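Local coordinates for gamma-glutamyl phosphate reductase (Thermotoga maritima, PDB 1O20), which probably catalyses the NADPH-dependent reduction of L-glutamyl 5-phosphate to the 5-semialdehyde of L-glutamate, a step in proline biosynthesis, at residues L273-K278 and E282-I287; H240-E245 and K331-V336; E106-W111 and T413-V418. All coordinates share one frame; numbering follows the deposited sequence. Where two conformers were deposited one is given.

Along the chain the segments run 106-111, 240-245, 273-278, 282-287, 331-336 and 413-418, so contact 3 joins the two outermost, contact 2 lies within its span and contact 1 within that of contact 2. Contacts 1 and 2, with centres about 8 Å apart, belong to the seven-stranded parallel sheet: strand 270-276 of contact 1 lies between strands 239-243 and 327-333 of contact 2 and bonds to both. Contact 3 sits in the separate three-stranded antiparallel sheet, its centre about 49 Å from that of contact 1 and 43 Å from that of contact 2. This matches the aldehyde dehydrogenase plan: two alpha/beta domains, one holding contacts 1 and 2, and a projecting antiparallel arm holding contact 3.

Contact 1 (L273-K278 and E282-I287); sequences LLVHEK and EFLPVI
Val275 sends its two methyls to different residues of the helix. CG2 meets CD2 of Leu284 at 3.9 Å, the two side chains sliding past each other in opposite directions, while CG1 comes up to the edge of the Phe283 ring, near its plane, 4.3 Å from CD2. With CG1 anti to the backbone N (chi1 178°), the fork of the valine opens onto both partners. Further back along the strand, Leu273 CD2 lies 4.1 Å from Ile287 CG1 and almost as near to its CG2. This is a beta-alpha unit of the parallel sheet: helix 277-293 follows strand 270-276 directly, and its residues 282-287 run back over 273-276, the two short axes 149° apart in direction and 9.6 Å at closest approach. Behind the first shell, Leu284 reaches on to Ile330 and Val332 of the neighbouring strand, and Phe283 packs against Val243, Val253 and Ile256. At the junction His276 takes the N-cap position, and its ND1 accepts from Lys278 N at 3.1 Å, in the ring plane and nearly straight (163°). One turn later a water bridges the helix kink, donating to Lys278 O at 3.2 Å and accepting from Glu282 N at 3.0 Å.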
loop_
_atom_site.group_PDB
_atom_site.type_symbol
_atom_site.label_atom_id
_atom_site.label_comp_id
_atom_site.label_asym_id
_atom_site.label_seq_id
_atom_site.Cartn_x
_atom_site.Cartn_y
_atom_site.Cartn_z
ATOM N N LEU A 273 -9.718 -19.783 -5.564
ATOM C CA LEU A 273 -11.163 -19.855 -5.690
ATOM C C LEU A 273 -11.677 -21.057 -4.931
ATOM O O LEU A 273 -11.307 -22.201 -5.229
ATOM C CB LEU A 273 -11.579 -19.955 -7.154
ATOM C CG LEU A 273 -13.066 -19.801 -7.447
ATOM C CD1 LEU A 273 -13.545 -18.369 -7.208
ATOM C CD2 LEU A 273 -13.317 -20.208 -8.896
ATOM N N LEU A 274 -12.574 -20.811 -3.992
ATOM C CA LEU A 274 -13.232 -21.879 -3.246
ATOM C C LEU A 274 -14.657 -21.977 -3.731
ATOM O O LEU A 274 -15.340 -20.935 -3.865
ATOM C CB LEU A 274 -13.218 -21.581 -1.738
ATOM C CG LEU A 274 -11.868 -21.223 -1.122
ATOM C CD1 LEU A 274 -11.968 -20.987 0.433
ATOM C CD2 LEU A 274 -10.870 -22.261 -1.381
ATOM N N VAL A 275 -15.146 -23.198 -3.948
ATOM C CA VAL A 275 -16.454 -23.390 -4.593
ATOM C C VAL A 275 -17.276 -24.409 -3.832
ATOM O O VAL A 275 -16.790 -25.514 -3.606
ATOM C CB VAL A 275 -16.310 -23.916 -6.050
ATOM C CG1 VAL A 275 -17.657 -24.149 -6.683
ATOM C CG2 VAL A 275 -15.531 -22.923 -6.892
ATOM N N HIS A 276 -18.512 -24.036 -3.469
ATOM C CA HIS A 276 -19.445 -24.899 -2.724
ATOM C C HIS A 276 -19.743 -26.142 -3.539
ATOM O O HIS A 276 -20.066 -26.058 -4.733
ATOM C CB HIS A 276 -20.763 -24.140 -2.445
ATOM C CG HIS A 276 -21.631 -24.751 -1.380
ATOM N ND1 HIS A 276 -22.336 -25.922 -1.558
ATOM C CD2 HIS A 276 -21.950 -24.305 -0.142
ATOM C CE1 HIS A 276 -23.041 -26.173 -0.467
ATOM N NE2 HIS A 276 -22.827 -25.201 0.407
ATOM N N GLU A 277 -19.653 -27.294 -2.892
ATOM C CA GLU A 277 -19.858 -28.582 -3.541
ATOM C C GLU A 277 -21.187 -28.719 -4.269
ATOM O O GLU A 277 -21.239 -29.356 -5.323
ATOM C CB GLU A 277 -19.664 -29.734 -2.549
ATOM C CG GLU A 277 -20.688 -29.854 -1.447
ATOM C CD GLU A 277 -20.472 -31.104 -0.590
ATOM O OE1 GLU A 277 -19.416 -31.762 -0.736
ATOM O OE2 GLU A 277 -21.353 -31.419 0.242
ATOM N N LYS A 278 -22.243 -28.067 -3.770
ATOM C CA LYS A 278 -23.584 -28.202 -4.388
ATOM C C LYS A 278 -23.738 -27.496 -5.731
ATOM O O LYS A 278 -24.629 -27.823 -6.494
ATOM C CB LYS A 278 -24.714 -27.828 -3.415
ATOM C CG LYS A 278 -24.838 -28.817 -2.264
ATOM C CD LYS A 278 -26.028 -28.451 -1.343
ATOM C CE LYS A 278 -25.982 -29.188 -0.009
ATOM N NZ LYS A 278 -27.193 -28.869 0.782
ATOM N N GLU A 282 -21.991 -27.834 -11.808
ATOM C CA GLU A 282 -22.541 -26.862 -12.760
ATOM C C GLU A 282 -21.577 -25.716 -13.033
ATOM O O GLU A 282 -21.469 -25.254 -14.158
ATOM C CB GLU A 282 -23.849 -26.240 -12.203
ATOM C CG GLU A 282 -24.556 -25.249 -13.141
ATOM C CD GLU A 282 -25.630 -24.368 -12.482
ATOM O OE1 GLU A 282 -26.084 -24.616 -11.325
ATOM O OE2 GLU A 282 -26.008 -23.388 -13.137
ATOM N N PHE A 283 -20.906 -25.223 -11.992
ATOM C CA PHE A 283 -20.215 -23.942 -12.056
ATOM C C PHE A 283 -18.763 -24.125 -12.495
ATOM O O PHE A 283 -18.261 -23.319 -13.276
ATOM C CB PHE A 283 -20.271 -23.213 -10.680
ATOM C CG PHE A 283 -19.676 -21.829 -10.709
ATOM C CD1 PHE A 283 -20.231 -20.857 -11.503
ATOM C CD2 PHE A 283 -18.520 -21.521 -9.995
ATOM C CE1 PHE A 283 -19.665 -19.613 -11.597
ATOM C CE2 PHE A 283 -17.942 -20.283 -10.106
ATOM C CZ PHE A 283 -18.524 -19.324 -10.907
ATOM N N LEU A 284 -18.094 -25.193 -12.047
ATOM C CA LEU A 284 -16.655 -25.335 -12.360
ATOM C C LEU A 284 -16.364 -25.362 -13.854
ATOM O O LEU A 284 -15.407 -24.701 -14.292
ATOM C CB LEU A 284 -15.991 -26.516 -11.676
ATOM C CG LEU A 284 -15.765 -26.341 -10.169
ATOM C CD1 LEU A 284 -15.325 -27.646 -9.566
ATOM C CD2 LEU A 284 -14.745 -25.243 -9.868
ATOM N N PRO A 285 -17.144 -26.107 -14.642
ATOM C CA PRO A 285 -16.888 -26.114 -16.100
ATOM C C PRO A 285 -16.995 -24.728 -16.707
ATOM O O PRO A 285 -16.214 -24.388 -17.590
ATOM C CB PRO A 285 -17.930 -27.120 -16.655
ATOM C CG PRO A 285 -18.218 -27.999 -15.516
ATOM C CD PRO A 285 -18.173 -27.097 -14.267
ATOM N N VAL A 286 -17.914 -23.927 -16.185
ATOM C CA VAL A 286 -18.118 -22.571 -16.683
ATOM C C VAL A 286 -16.987 -21.630 -16.317
ATOM O O VAL A 286 -16.440 -20.978 -17.185
ATOM C CB VAL A 286 -19.460 -22.013 -16.222
ATOM C CG1 VAL A 286 -19.636 -20.551 -16.717
ATOM C CG2 VAL A 286 -20.576 -22.886 -16.780
ATOM N N ILE A 287 -16.628 -21.578 -15.034
ATOM C CA ILE A 287 -15.619 -20.638 -14.590
ATOM C C ILE A 287 -14.237 -21.013 -15.106
ATOM O O ILE A 287 -13.453 -20.135 -15.427
ATOM C CB ILE A 287 -15.649 -20.452 -13.037
ATOM C CG1 ILE A 287 -14.774 -19.265 -12.625
ATOM C CG2 ILE A 287 -15.224 -21.710 -12.321
ATOM C CD1 ILE A 287 -15.260 -17.905 -13.197
HETATM O O HOH W 1 -23.785 -28.285 -9.508
#

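Contact 2 (H240-E245 and K331-V336); sequences HIFVDE and KVVKNV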
loop_
_atom_site.group_PDB
_atom_site.type_symbol
_atom_site.label_atom_id
_atom_site.label_comp_id
_atom_site.label_asym_id
_atom_site.label_seq_id
_atom_site.Cartn_x
_atom_site.Cartn_y
_atom_site.Cartn_z
ATOM N N HIS A 240 -8.573 -14.932 -1.396
ATOM C CA HIS A 240 -9.559 -15.974 -1.754
ATOM C C HIS A 240 -10.879 -15.358 -2.106
ATOM O O HIS A 240 -11.267 -14.338 -1.547
ATOM C CB HIS A 240 -9.837 -16.951 -0.615
ATOM C CG HIS A 240 -8.628 -17.623 -0.085
ATOM N ND1 HIS A 240 -7.631 -16.943 0.564
ATOM C CD2 HIS A 240 -8.265 -18.930 -0.079
ATOM C CE1 HIS A 240 -6.670 -17.786 0.883
ATOM N NE2 HIS A 240 -7.044 -19.005 0.531
ATOM N N ILE A 241 -11.563 -15.977 -3.053
ATOM C CA ILE A 241 -12.967 -15.749 -3.315
ATOM C C ILE A 241 -13.683 -17.078 -3.085
ATOM O O ILE A 241 -13.299 -18.100 -3.670
ATOM C CB ILE A 241 -13.182 -15.280 -4.779
ATOM C CG1 ILE A 241 -12.497 -13.922 -5.019
ATOM C CG2 ILE A 241 -14.650 -15.204 -5.098
ATOM C CD1 ILE A 241 -12.523 -13.531 -6.481
ATOM N N PHE A 242 -14.731 -17.059 -2.264
ATOM C CA PHE A 242 -15.585 -18.220 -2.030
ATOM C C PHE A 242 -16.933 -18.033 -2.708
ATOM O O PHE A 242 -17.635 -17.070 -2.435
ATOM C CB PHE A 242 -15.813 -18.411 -0.523
ATOM C CG PHE A 242 -16.915 -19.399 -0.184
ATOM C CD1 PHE A 242 -16.914 -20.659 -0.723
ATOM C CD2 PHE A 242 -17.927 -19.059 0.694
ATOM C CE1 PHE A 242 -17.928 -21.575 -0.400
ATOM C CE2 PHE A 242 -18.941 -19.952 1.017
ATOM C CZ PHE A 242 -18.935 -21.197 0.487
ATOM N N VAL A 243 -17.275 -18.940 -3.613
ATOM C CA VAL A 243 -18.541 -18.953 -4.288
ATOM C C VAL A 243 -19.469 -19.911 -3.538
ATOM O O VAL A 243 -19.318 -21.109 -3.585
ATOM C CB VAL A 243 -18.399 -19.400 -5.768
ATOM C CG1 VAL A 243 -19.724 -19.190 -6.493
ATOM C CG2 VAL A 243 -17.247 -18.583 -6.512
ATOM N N ASP A 244 -20.420 -19.342 -2.837
ATOM C CA ASP A 244 -21.365 -20.090 -2.013
ATOM C C ASP A 244 -22.471 -20.658 -2.902
ATOM O O ASP A 244 -22.664 -20.242 -4.035
ATOM C CB ASP A 244 -21.948 -19.129 -0.981
ATOM C CG ASP A 244 -22.588 -19.803 0.254
ATOM O OD1 ASP A 244 -22.405 -21.015 0.565
ATOM O OD2 ASP A 244 -23.290 -19.089 1.033
ATOM N N GLU A 245 -23.203 -21.609 -2.326
ATOM C CA GLU A 245 -24.293 -22.300 -2.973
ATOM C C GLU A 245 -25.316 -21.427 -3.632
ATOM O O GLU A 245 -25.705 -21.703 -4.757
ATOM C CB GLU A 245 -25.021 -23.174 -1.939
ATOM C CG GLU A 245 -26.041 -24.111 -2.577
ATOM C CD GLU A 245 -26.904 -24.819 -1.549
ATOM O OE1 GLU A 245 -26.726 -24.589 -0.324
ATOM O OE2 GLU A 245 -27.737 -25.625 -2.016
ATOM N N LYS A 331 -10.343 -24.923 -5.103
ATOM C CA LYS A 331 -10.727 -26.030 -4.213
ATOM C C LYS A 331 -12.241 -26.122 -4.015
ATOM O O LYS A 331 -12.903 -25.106 -3.806
ATOM C CB LYS A 331 -10.087 -25.835 -2.823
ATOM C CG LYS A 331 -10.569 -26.840 -1.772
ATOM C CD LYS A 331 -9.449 -27.184 -0.810
ATOM C CE LYS A 331 -9.839 -28.139 0.309
ATOM N NZ LYS A 331 -8.735 -28.121 1.362
ATOM N N VAL A 332 -12.792 -27.326 -4.002
ATOM C CA VAL A 332 -14.217 -27.505 -3.675
ATOM C C VAL A 332 -14.268 -27.625 -2.153
ATOM O O VAL A 332 -13.436 -28.332 -1.607
ATOM C CB VAL A 332 -14.793 -28.802 -4.277
ATOM C CG1 VAL A 332 -16.236 -29.094 -3.770
ATOM C CG2 VAL A 332 -14.777 -28.753 -5.791
ATOM N N VAL A 333 -15.213 -26.935 -1.511
ATOM C CA VAL A 333 -15.465 -27.047 -0.074
ATOM C C VAL A 333 -16.932 -27.406 0.159
ATOM O O VAL A 333 -17.762 -27.205 -0.730
ATOM C CB VAL A 333 -15.127 -25.749 0.659
ATOM C CG1 VAL A 333 -13.667 -25.466 0.519
ATOM C CG2 VAL A 333 -16.004 -24.552 0.145
ATOM N N LYS A 334 -17.238 -27.961 1.332
ATOM C CA LYS A 334 -18.567 -28.497 1.617
ATOM C C LYS A 334 -19.583 -27.370 1.788
ATOM O O LYS A 334 -20.736 -27.478 1.401
ATOM C CB LYS A 334 -18.519 -29.322 2.904
ATOM C CG LYS A 334 -19.738 -30.188 3.161
ATOM C CD LYS A 334 -19.770 -30.618 4.615
ATOM C CE LYS A 334 -20.900 -31.594 4.900
ATOM N NZ LYS A 334 -20.676 -32.187 6.264
ATOM N N ASN A 335 -19.120 -26.271 2.367
ATOM C CA ASN A 335 -19.965 -25.187 2.813
ATOM C C ASN A 335 -19.094 -24.000 3.291
ATOM O O ASN A 335 -17.886 -24.105 3.289
ATOM C CB ASN A 335 -20.933 -25.667 3.918
ATOM C CG ASN A 335 -20.220 -26.271 5.129
ATOM O OD1 ASN A 335 -19.097 -25.874 5.497
ATOM N ND2 ASN A 335 -20.861 -27.274 5.741
ATOM N N VAL A 336 -19.750 -22.907 3.715
ATOM C CA VAL A 336 -19.103 -21.675 4.162
ATOM C C VAL A 336 -18.210 -21.919 5.379
ATOM O O VAL A 336 -17.212 -21.226 5.538
ATOM C CB VAL A 336 -20.118 -20.529 4.446
ATOM C CG1 VAL A 336 -21.106 -20.909 5.584
ATOM C CG2 VAL A 336 -19.373 -19.209 4.837
HETATM O O HOH W 2 -22.553 -22.656 2.654
#
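Phe242 makes the apolar part of this contact, pushing its ring out to Val333 and Val336. CE1 lies 3.6 Å from Val333 CG2, the methyl set between the backbone N and carbonyl carbon of its own residue. At the other meta carbon, CE2 sits 3.6 Å from Val336 CA and 3.7 Å from Val336 CB, the two side chains crossing at about a right angle, and CZ abuts the backbone where Asn335 joins Val336. The Phe242 ring gets there because CG is anti to the backbone N (chi1 168°), and the backbone N of Asp244, just past the end of the strand, lies over the centre of one ring face. Strands 239-243 and 327-333 are not neighbours in the parallel sheet: strand 270-276 runs between them, and the phenylalanine spans it on one side to reach the junction of strand 327-333 with helix 336-346. Ala339 of that helix and Ile354 of strand 351-355 also touch the ring. With Phe242 cut back to an alanine here, a gap would probably open between the strand and this junction, leaving Val333 CG2 and Val336 without their aromatic partner. The polar link runs through water, which donates to Asp244 OD1 at 2.7 Å and accepts from Val336 N at 3.0 Å. The same OD1 takes a weak bond from Glu245 N (3.1 Å, 143°), while OD2 is held by Thr356 and Asn361, so both carboxylate oxygens are engaged. Asn335, at the N-cap, turns its OD1 to Glu338 N in the first turn of the helix; Glu338 OE1 in turn accepts from Lys334 N.

Contact 3 (E106-W111 and T413-V418); sequences EVIDSW and TTYKFV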
loop_
_atom_site.group_PDB
_atom_site.type_symbol
_atom_site.label_atom_id
_atom_site.label_comp_id
_atom_site.label_asym_id
_atom_site.label_seq_id
_atom_site.Cartn_x
_atom_site.Cartn_y
_atom_site.Cartn_z
ATOM N N GLU A 106 -7.300 17.536 13.592
ATOM C CA GLU A 106 -8.679 17.049 13.707
ATOM C C GLU A 106 -8.907 16.537 15.129
ATOM O O GLU A 106 -8.048 15.855 15.706
ATOM C CB GLU A 106 -8.998 15.881 12.762
ATOM C CG GLU A 106 -9.010 16.282 11.302
ATOM C CD GLU A 106 -9.415 15.159 10.360
ATOM O OE1 GLU A 106 -9.340 13.945 10.705
ATOM O OE2 GLU A 106 -9.797 15.528 9.237
ATOM N N VAL A 107 -10.071 16.831 15.670
ATOM C CA VAL A 107 -10.433 16.254 16.945
ATOM C C VAL A 107 -11.065 14.897 16.676
ATOM O O VAL A 107 -12.061 14.794 15.942
ATOM C CB VAL A 107 -11.388 17.163 17.730
ATOM C CG1 VAL A 107 -11.976 16.448 18.914
ATOM C CG2 VAL A 107 -10.637 18.382 18.173
ATOM N N ILE A 108 -10.491 13.860 17.273
ATOM C CA ILE A 108 -11.123 12.529 17.229
ATOM C C ILE A 108 -12.384 12.564 18.094
ATOM O O ILE A 108 -13.465 12.165 17.668
ATOM C CB ILE A 108 -10.143 11.436 17.679
ATOM C CG1 ILE A 108 -9.007 11.321 16.663
ATOM C CG2 ILE A 108 -10.817 10.034 17.817
ATOM C CD1 ILE A 108 -7.747 10.718 17.239
ATOM N N ASP A 109 -12.221 13.018 19.326
ATOM C CA ASP A 109 -13.355 13.238 20.179
ATOM C C ASP A 109 -12.969 14.207 21.259
ATOM O O ASP A 109 -11.795 14.515 21.445
ATOM C CB ASP A 109 -13.888 11.898 20.762
ATOM C CG ASP A 109 -12.797 11.027 21.346
ATOM O OD1 ASP A 109 -11.638 11.477 21.562
ATOM O OD2 ASP A 109 -13.020 9.838 21.613
ATOM N N SER A 110 -13.973 14.748 21.927
ATOM C CA SER A 110 -13.728 15.664 23.050
ATOM C C SER A 110 -14.965 15.814 23.882
ATOM O O SER A 110 -16.084 15.857 23.340
ATOM C CB SER A 110 -13.340 17.054 22.546
ATOM O OG SER A 110 -13.113 17.931 23.650
ATOM N N TRP A 111 -14.773 15.905 25.183
ATOM C CA TRP A 111 -15.890 16.000 26.100
ATOM C C TRP A 111 -15.487 16.795 27.321
ATOM O O TRP A 111 -14.305 17.090 27.522
ATOM C CB TRP A 111 -16.350 14.571 26.498
ATOM C CG TRP A 111 -15.251 13.789 27.172
ATOM C CD1 TRP A 111 -15.052 13.656 28.518
ATOM C CD2 TRP A 111 -14.158 13.107 26.540
ATOM N NE1 TRP A 111 -13.914 12.919 28.758
ATOM C CE2 TRP A 111 -13.359 12.550 27.561
ATOM C CE3 TRP A 111 -13.767 12.907 25.209
ATOM C CZ2 TRP A 111 -12.205 11.786 27.287
ATOM C CZ3 TRP A 111 -12.638 12.160 24.948
ATOM C CH2 TRP A 111 -11.863 11.611 25.974
ATOM N N THR A 413 -0.722 9.816 10.930
ATOM C CA THR A 413 -0.886 10.641 12.142
ATOM C C THR A 413 -1.051 9.734 13.335
ATOM O O THR A 413 -1.458 8.576 13.199
ATOM C CB THR A 413 -2.096 11.650 12.098
ATOM O OG1 THR A 413 -3.365 10.980 11.970
ATOM C CG2 THR A 413 -2.005 12.598 10.929
ATOM N N THR A 414 -0.721 10.274 14.508
ATOM C CA THR A 414 -1.156 9.681 15.759
ATOM C C THR A 414 -2.003 10.791 16.454
ATOM O O THR A 414 -2.578 11.656 15.780
ATOM C CB THR A 414 0.077 9.221 16.538
ATOM O OG1 THR A 414 -0.263 8.722 17.830
ATOM C CG2 THR A 414 0.992 10.383 16.864
ATOM N N TYR A 415 -2.012 10.834 17.761
ATOM C CA TYR A 415 -2.858 11.793 18.465
ATOM C C TYR A 415 -2.283 12.035 19.818
ATOM O O TYR A 415 -1.351 11.355 20.251
ATOM C CB TYR A 415 -4.308 11.251 18.564
ATOM C CG TYR A 415 -4.440 9.917 19.293
ATOM C CD1 TYR A 415 -4.667 9.878 20.650
ATOM C CD2 TYR A 415 -4.321 8.724 18.621
ATOM C CE1 TYR A 415 -4.768 8.682 21.326
ATOM C CE2 TYR A 415 -4.428 7.536 19.263
ATOM C CZ TYR A 415 -4.612 7.512 20.633
ATOM O OH TYR A 415 -4.718 6.319 21.310
ATOM N N LYS A 416 -2.872 12.996 20.501
ATOM C CA LYS A 416 -2.502 13.349 21.846
ATOM C C LYS A 416 -3.733 13.889 22.514
ATOM O O LYS A 416 -4.701 14.265 21.847
ATOM C CB LYS A 416 -1.364 14.403 21.858
ATOM C CG LYS A 416 -1.762 15.798 21.356
ATOM C CD LYS A 416 -0.587 16.800 21.452
ATOM C CE LYS A 416 -0.917 18.135 20.787
ATOM N NZ LYS A 416 0.261 19.012 20.564
ATOM N N PHE A 417 -3.703 13.886 23.842
ATOM C CA PHE A 417 -4.760 14.463 24.637
ATOM C C PHE A 417 -4.421 15.895 24.906
ATOM O O PHE A 417 -3.304 16.205 25.311
ATOM C CB PHE A 417 -4.910 13.753 25.952
ATOM C CG PHE A 417 -5.539 12.393 25.823
ATOM C CD1 PHE A 417 -6.881 12.212 26.093
ATOM C CD2 PHE A 417 -4.779 11.293 25.426
ATOM C CE1 PHE A 417 -7.463 10.942 25.979
ATOM C CE2 PHE A 417 -5.346 10.017 25.336
ATOM C CZ PHE A 417 -6.677 9.839 25.591
ATOM N N VAL A 418 -5.372 16.764 24.641
ATOM C CA VAL A 418 -5.311 18.144 25.023
ATOM C C VAL A 418 -6.369 18.368 26.113
ATOM O O VAL A 418 -7.533 18.000 25.936
ATOM C CB VAL A 418 -5.560 19.005 23.850
ATOM C CG1 VAL A 418 -5.694 20.471 24.282
ATOM C CG2 VAL A 418 -4.420 18.828 22.845
#
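The small antiparallel sheet of the arm has strand 118-125 in the middle and strands 107-112 and 413-420 at its borders, and here side chains of the two border strands meet across that middle strand. Ile108 carries the closer touch. Its terminal methyl CD1 comes to 3.7 Å from Tyr415 CB and 4.0 Å from CG, so it leans on the root of the tyrosine rather than on its hydroxyl end, the two side chains crossing at about a right angle. An extended second torsion (chi2 157°) carries that methyl out toward strand 413-420. The second touch is looser: Trp111 CH2, at the far corner of the indole, points at the edge of the Phe417 ring near its plane, 4.5 Å from CE1. The two rings graze there without stacking. On its own strand the indole has Asp109 OD1 at its edge, in plane, 3.6 Å from Trp111 CZ3, an approach that would suit the slightly positive rim of the ring. Much of this lies at the surface, and polar ties also run to the middle strand: Asp109 OD2 forms a salt bridge with Arg121, Glu106 OE1 another with Arg123, and Ser110 OG bonds to Arg118 and Ile119. The chain turns a corner at Ile108, where this residue and Asp109 both make backbone bonds to Arg121. Three-stranded antiparallel arms of this kind, standing off from the alpha/beta domains, are a hallmark of the aldehyde dehydrogenase fold, and in relatives they serve in oligomer formation.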